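Local coordinates for kappa-carrageenase (Zobellia galactanivorans, PDB 5OCR), which probably hydrolyses the red-algal polysaccharide kappa-carrageenan, the chain being the glycoside hydrolase family 16 module of a longer protein, at residues 63-75 with 82-94. Residues are numbered along the deposited sequence; the frame is centred on the assembly and turned at random.
Sequences ISNGIAELTMRHN and GGTYFTSGIFKSY. With MG (magnesium ion), chain F.
The antiparallel beta hairpin of strands 67-74 and 86-97 joins where Arg73 faces Thr87 and then splits apart, an example of two strands that pair at one end and separate toward different neighbours at the other. Arg73 N to Thr87 O (2.8 Å) and Thr87 N to Arg73 O (2.9 Å) close the hydrogen-bonded pair, and Asn75 N gives a third bond to Tyr85 O. In the adjoining non-hydrogen-bonded pair, CD2 of His74 lies 3.9 Å above one face of the Phe86 ring, offset toward its rim, with the two ring planes inclined at 35°; His74 NE2 is held by Asn78. The bent chain of Met72, with CG anti to the backbone N (chi1 -178°), sets its sulfur beside Phe86 in an oblique Met-aromatic contact and its CE 3.6 Å from Ser88 CB. Two waters tie the hairpin together: one links Asn75 OD1 with Thr87 OG1, which also bonds Asn60, the other Asn75 ND2 with Phe86 O. Beyond Gly89 the backbones diverge, 67-74 and 90-93 running at 119°, and apolar side chains take over from backbone bonding. Ala68 CB reaches Phe91 CE2 at 3.6 Å, Leu70 brings CD2 obliquely to Phe91 CD2 (3.7 Å), and Ile63 CD1 comes at the ring's edge. Buried Thr71 O and Gly89 N have no hydrogen-bond partner in the model, though the CA-H of Ser88 points at Thr71 O. Strand 67-74 continues beside 273-285, whereas 86-97 pairs with 233-241; at the far turn Gly66 O binds magnesium. Such divergence is consistent with the two curved sheets of the family 16 beta-jellyroll.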
loop_
_atom_site.group_PDB
_atom_site.type_symbol
_atom_site.label_atom_id
_atom_site.label_comp_id
_atom_site.label_asym_id
_atom_site.label_seq_id
_atom_site.Cartn_x
_atom_site.Cartn_y
_atom_site.Cartn_z
ATOM N N ILE A 63 -15.572 -7.298 -8.014
ATOM C CA ILE A 63 -14.860 -7.070 -9.291
ATOM C C ILE A 63 -15.930 -7.048 -10.370
ATOM O O ILE A 63 -16.868 -7.886 -10.343
ATOM C CB ILE A 63 -13.941 -8.227 -9.553
ATOM C CG1 ILE A 63 -12.866 -8.349 -8.404
ATOM C CG2 ILE A 63 -13.301 -8.046 -10.916
ATOM C CD1 ILE A 63 -12.029 -9.596 -8.540
ATOM N N SER A 64 -15.833 -6.083 -11.258
ATOM C CA SER A 64 -16.822 -5.930 -12.344
ATOM C C SER A 64 -16.161 -5.448 -13.652
ATOM O O SER A 64 -15.389 -4.484 -13.634
ATOM C CB SER A 64 -17.796 -4.898 -11.803
ATOM O OG SER A 64 -18.792 -4.585 -12.747
ATOM N N ASN A 65 -16.501 -6.058 -14.786
ATOM C CA ASN A 65 -16.057 -5.606 -16.071
ATOM C C ASN A 65 -14.532 -5.257 -16.112
ATOM O O ASN A 65 -14.096 -4.260 -16.734
ATOM C CB ASN A 65 -16.954 -4.451 -16.568
ATOM C CG ASN A 65 -18.473 -4.767 -16.480
ATOM O OD1 ASN A 65 -18.897 -5.908 -16.276
ATOM N ND2 ASN A 65 -19.278 -3.740 -16.610
ATOM N N GLY A 66 -13.715 -6.120 -15.515
ATOM C CA GLY A 66 -12.281 -6.047 -15.670
ATOM C C GLY A 66 -11.651 -5.231 -14.580
ATOM O O GLY A 66 -10.413 -5.107 -14.599
ATOM N N ILE A 67 -12.453 -4.736 -13.621
ATOM C CA ILE A 67 -11.883 -3.759 -12.607
ATOM C C ILE A 67 -12.243 -4.184 -11.182
ATOM O O ILE A 67 -13.404 -4.449 -10.868
ATOM C CB ILE A 67 -12.500 -2.350 -12.850
ATOM C CG1 ILE A 67 -12.202 -1.867 -14.310
ATOM C CG2 ILE A 67 -11.992 -1.257 -11.808
ATOM C CD1 ILE A 67 -10.768 -1.440 -14.637
ATOM N N ALA A 68 -11.221 -4.318 -10.333
ATOM C CA ALA A 68 -11.495 -4.631 -8.928
ATOM C C ALA A 68 -11.755 -3.372 -8.216
ATOM O O ALA A 68 -11.036 -2.396 -8.421
ATOM C CB ALA A 68 -10.291 -5.299 -8.324
ATOM N N GLU A 69 -12.696 -3.452 -7.259
ATOM C CA GLU A 69 -13.104 -2.272 -6.457
ATOM C C GLU A 69 -12.871 -2.577 -4.970
ATOM O O GLU A 69 -13.382 -3.617 -4.507
ATOM C CB GLU A 69 -14.603 -1.961 -6.739
ATOM C CG GLU A 69 -15.122 -0.792 -5.880
ATOM C CD GLU A 69 -16.529 -0.308 -6.190
ATOM O OE1 GLU A 69 -17.190 -0.929 -7.018
ATOM O OE2 GLU A 69 -16.960 0.746 -5.626
ATOM N N LEU A 70 -12.086 -1.786 -4.236
ATOM C CA LEU A 70 -11.844 -2.035 -2.837
ATOM C C LEU A 70 -12.474 -0.832 -2.106
ATOM O O LEU A 70 -12.210 0.307 -2.449
ATOM C CB LEU A 70 -10.314 -2.140 -2.574
ATOM C CG LEU A 70 -9.619 -3.308 -3.283
ATOM C CD1 LEU A 70 -9.277 -3.002 -4.734
ATOM C CD2 LEU A 70 -8.302 -3.637 -2.572
ATOM N N THR A 71 -13.301 -1.105 -1.099
ATOM C CA THR A 71 -14.171 -0.068 -0.539
ATOM C C THR A 71 -13.978 0.101 0.964
ATOM O O THR A 71 -13.908 -0.934 1.707
ATOM C CB THR A 71 -15.665 -0.452 -0.831
ATOM O OG1 THR A 71 -15.813 -0.582 -2.255
ATOM C CG2 THR A 71 -16.659 0.638 -0.382
ATOM N N MET A 72 -13.915 1.342 1.409
ATOM C CA MET A 72 -13.941 1.694 2.856
ATOM C C MET A 72 -15.392 1.934 3.265
ATOM O O MET A 72 -16.061 2.753 2.655
ATOM C CB MET A 72 -13.127 2.985 3.056
ATOM C CG MET A 72 -13.042 3.417 4.543
ATOM S SD MET A 72 -12.045 2.288 5.499
ATOM C CE MET A 72 -10.396 2.539 4.713
ATOM N N ARG A 73 -15.896 1.205 4.278
ATOM C CA ARG A 73 -17.318 1.325 4.681
ATOM C C ARG A 73 -17.388 1.696 6.150
ATOM O O ARG A 73 -16.505 1.327 6.957
ATOM C CB ARG A 73 -18.026 -0.036 4.565
ATOM C CG ARG A 73 -18.213 -0.389 3.087
ATOM C CD ARG A 73 -19.137 -1.576 2.964
ATOM N NE ARG A 73 -18.995 -2.142 1.611
ATOM C CZ ARG A 73 -19.532 -1.637 0.509
ATOM N NH1 ARG A 73 -20.294 -0.527 0.574
ATOM N NH2 ARG A 73 -19.328 -2.241 -0.670
ATOM N N HIS A 74 -18.431 2.422 6.522
ATOM C CA HIS A 74 -18.602 2.805 7.934
ATOM C C HIS A 74 -19.406 1.714 8.596
ATOM O O HIS A 74 -20.455 1.290 8.071
ATOM C CB HIS A 74 -19.402 4.134 7.985
ATOM C CG HIS A 74 -19.670 4.642 9.368
ATOM N ND1 HIS A 74 -20.773 5.394 9.637
ATOM C CD2 HIS A 74 -18.909 4.627 10.517
ATOM C CE1 HIS A 74 -20.736 5.750 10.963
ATOM N NE2 HIS A 74 -19.626 5.292 11.489
ATOM N N ASN A 75 -18.971 1.277 9.775
ATOM C CA ASN A 75 -19.757 0.246 10.498
ATOM C C ASN A 75 -21.221 0.688 10.738
ATOM O O ASN A 75 -21.473 1.810 11.179
ATOM C CB ASN A 75 -19.138 -0.127 11.831
ATOM C CG ASN A 75 -17.730 -0.692 11.685
ATOM O OD1 ASN A 75 -17.252 -0.945 10.575
ATOM N ND2 ASN A 75 -17.079 -0.915 12.806
ATOM N N GLY A 82 -13.921 -3.899 18.282
ATOM C CA GLY A 82 -12.493 -3.934 18.638
ATOM C C GLY A 82 -11.812 -2.589 18.476
ATOM O O GLY A 82 -10.697 -2.502 17.919
ATOM N N GLY A 83 -12.520 -1.549 18.887
ATOM C CA GLY A 83 -11.951 -0.165 18.919
ATOM C C GLY A 83 -12.031 0.582 17.562
ATOM O O GLY A 83 -11.436 1.669 17.415
ATOM N N THR A 84 -12.659 -0.018 16.539
ATOM C CA THR A 84 -12.616 0.592 15.207
ATOM C C THR A 84 -14.017 0.729 14.609
ATOM O O THR A 84 -14.955 0.012 15.014
ATOM C CB THR A 84 -11.720 -0.211 14.244
ATOM O OG1 THR A 84 -12.254 -1.504 13.960
ATOM C CG2 THR A 84 -10.339 -0.379 14.863
ATOM N N TYR A 85 -14.136 1.712 13.700
ATOM C CA TYR A 85 -15.472 2.189 13.215
ATOM C C TYR A 85 -15.715 1.999 11.717
ATOM O O TYR A 85 -16.808 2.273 11.187
ATOM C CB TYR A 85 -15.665 3.666 13.563
ATOM C CG TYR A 85 -15.655 3.951 15.035
ATOM C CD1 TYR A 85 -16.840 3.962 15.741
ATOM C CD2 TYR A 85 -14.437 4.153 15.715
ATOM C CE1 TYR A 85 -16.840 4.229 17.082
ATOM C CE2 TYR A 85 -14.437 4.450 17.053
ATOM C CZ TYR A 85 -15.641 4.438 17.720
ATOM O OH TYR A 85 -15.704 4.674 19.075
ATOM N N PHE A 86 -14.671 1.552 11.011
ATOM C CA PHE A 86 -14.720 1.265 9.548
ATOM C C PHE A 86 -14.171 -0.127 9.184
ATOM O O PHE A 86 -13.335 -0.674 9.913
ATOM C CB PHE A 86 -13.836 2.294 8.881
ATOM C CG PHE A 86 -14.351 3.673 9.021
ATOM C CD1 PHE A 86 -15.240 4.205 8.048
ATOM C CD2 PHE A 86 -14.042 4.442 10.175
ATOM C CE1 PHE A 86 -15.743 5.516 8.204
ATOM C CE2 PHE A 86 -14.571 5.734 10.332
ATOM C CZ PHE A 86 -15.405 6.262 9.347
ATOM N N THR A 87 -14.569 -0.627 8.002
ATOM C CA THR A 87 -13.924 -1.789 7.409
ATOM C C THR A 87 -13.449 -1.451 6.018
ATOM O O THR A 87 -14.047 -0.603 5.341
ATOM C CB THR A 87 -14.852 -3.063 7.396
ATOM O OG1 THR A 87 -16.038 -2.826 6.598
ATOM C CG2 THR A 87 -15.220 -3.446 8.886
ATOM N N SER A 88 -12.457 -2.200 5.604
ATOM C CA SER A 88 -11.923 -1.993 4.265
ATOM C C SER A 88 -11.670 -3.249 3.496
ATOM O O SER A 88 -12.115 -4.356 3.870
ATOM C CB SER A 88 -10.726 -1.035 4.348
ATOM O OG SER A 88 -10.409 -0.585 3.020
ATOM N N GLY A 89 -11.019 -3.096 2.339
ATOM C CA GLY A 89 -10.777 -4.284 1.490
ATOM C C GLY A 89 -9.316 -4.369 1.069
ATOM O O GLY A 89 -8.629 -3.333 1.032
ATOM N N ILE A 90 -8.819 -5.575 0.766
ATOM C CA ILE A 90 -7.383 -5.771 0.567
ATOM C C ILE A 90 -7.149 -6.993 -0.302
ATOM O O ILE A 90 -7.810 -7.987 -0.079
ATOM C CB ILE A 90 -6.598 -5.870 1.884
ATOM C CG1 ILE A 90 -5.112 -6.261 1.624
ATOM C CG2 ILE A 90 -7.250 -6.875 2.871
ATOM C CD1 ILE A 90 -4.206 -6.019 2.862
ATOM N N PHE A 91 -6.294 -6.869 -1.326
ATOM C CA PHE A 91 -5.750 -8.015 -2.005
ATOM C C PHE A 91 -4.345 -8.251 -1.503
ATOM O O PHE A 91 -3.464 -7.374 -1.675
ATOM C CB PHE A 91 -5.638 -7.777 -3.522
ATOM C CG PHE A 91 -6.940 -7.809 -4.227
ATOM C CD1 PHE A 91 -7.558 -9.023 -4.523
ATOM C CD2 PHE A 91 -7.535 -6.642 -4.637
ATOM C CE1 PHE A 91 -8.801 -9.051 -5.200
ATOM C CE2 PHE A 91 -8.738 -6.691 -5.347
ATOM C CZ PHE A 91 -9.380 -7.898 -5.615
ATOM N N LYS A 92 -4.135 -9.373 -0.816
ATOM C CA LYS A 92 -2.770 -9.777 -0.295
ATOM C C LYS A 92 -2.417 -11.105 -0.887
ATOM O O LYS A 92 -3.141 -12.111 -0.687
ATOM C CB LYS A 92 -2.760 -9.829 1.209
ATOM C CG LYS A 92 -1.326 -10.198 1.699
ATOM C CD LYS A 92 -1.390 -10.428 3.234
ATOM C CE LYS A 92 0.024 -10.943 3.592
ATOM N NZ LYS A 92 0.011 -11.211 5.092
ATOM N N SER A 93 -1.335 -11.170 -1.670
ATOM C CA SER A 93 -0.995 -12.475 -2.271
ATOM C C SER A 93 -0.615 -13.529 -1.198
ATOM O O SER A 93 0.140 -13.235 -0.222
ATOM C CB SER A 93 0.109 -12.376 -3.325
ATOM O OG SER A 93 1.343 -11.939 -2.727
ATOM N N TYR A 94 -1.030 -14.773 -1.411
ATOM C CA TYR A 94 -0.411 -15.806 -0.581
ATOM C C TYR A 94 1.081 -15.939 -0.890
ATOM O O TYR A 94 1.905 -16.197 0.031
ATOM C CB TYR A 94 -1.102 -17.157 -0.765
ATOM C CG TYR A 94 -2.331 -17.250 0.058
ATOM C CD1 TYR A 94 -2.286 -17.633 1.377
ATOM C CD2 TYR A 94 -3.569 -16.970 -0.503
ATOM C CE1 TYR A 94 -3.455 -17.704 2.125
ATOM C CE2 TYR A 94 -4.723 -17.039 0.220
ATOM C CZ TYR A 94 -4.667 -17.384 1.535
ATOM O OH TYR A 94 -5.794 -17.413 2.249
HETATM MG MG MG F . -8.558 -5.609 -15.693
HETATM O O HOH W 1 -18.007 -1.454 7.978
HETATM O O HOH W 2 -14.339 -1.980 12.318
HETATM O O HOH W 3 -9.452 -6.438 -17.768
#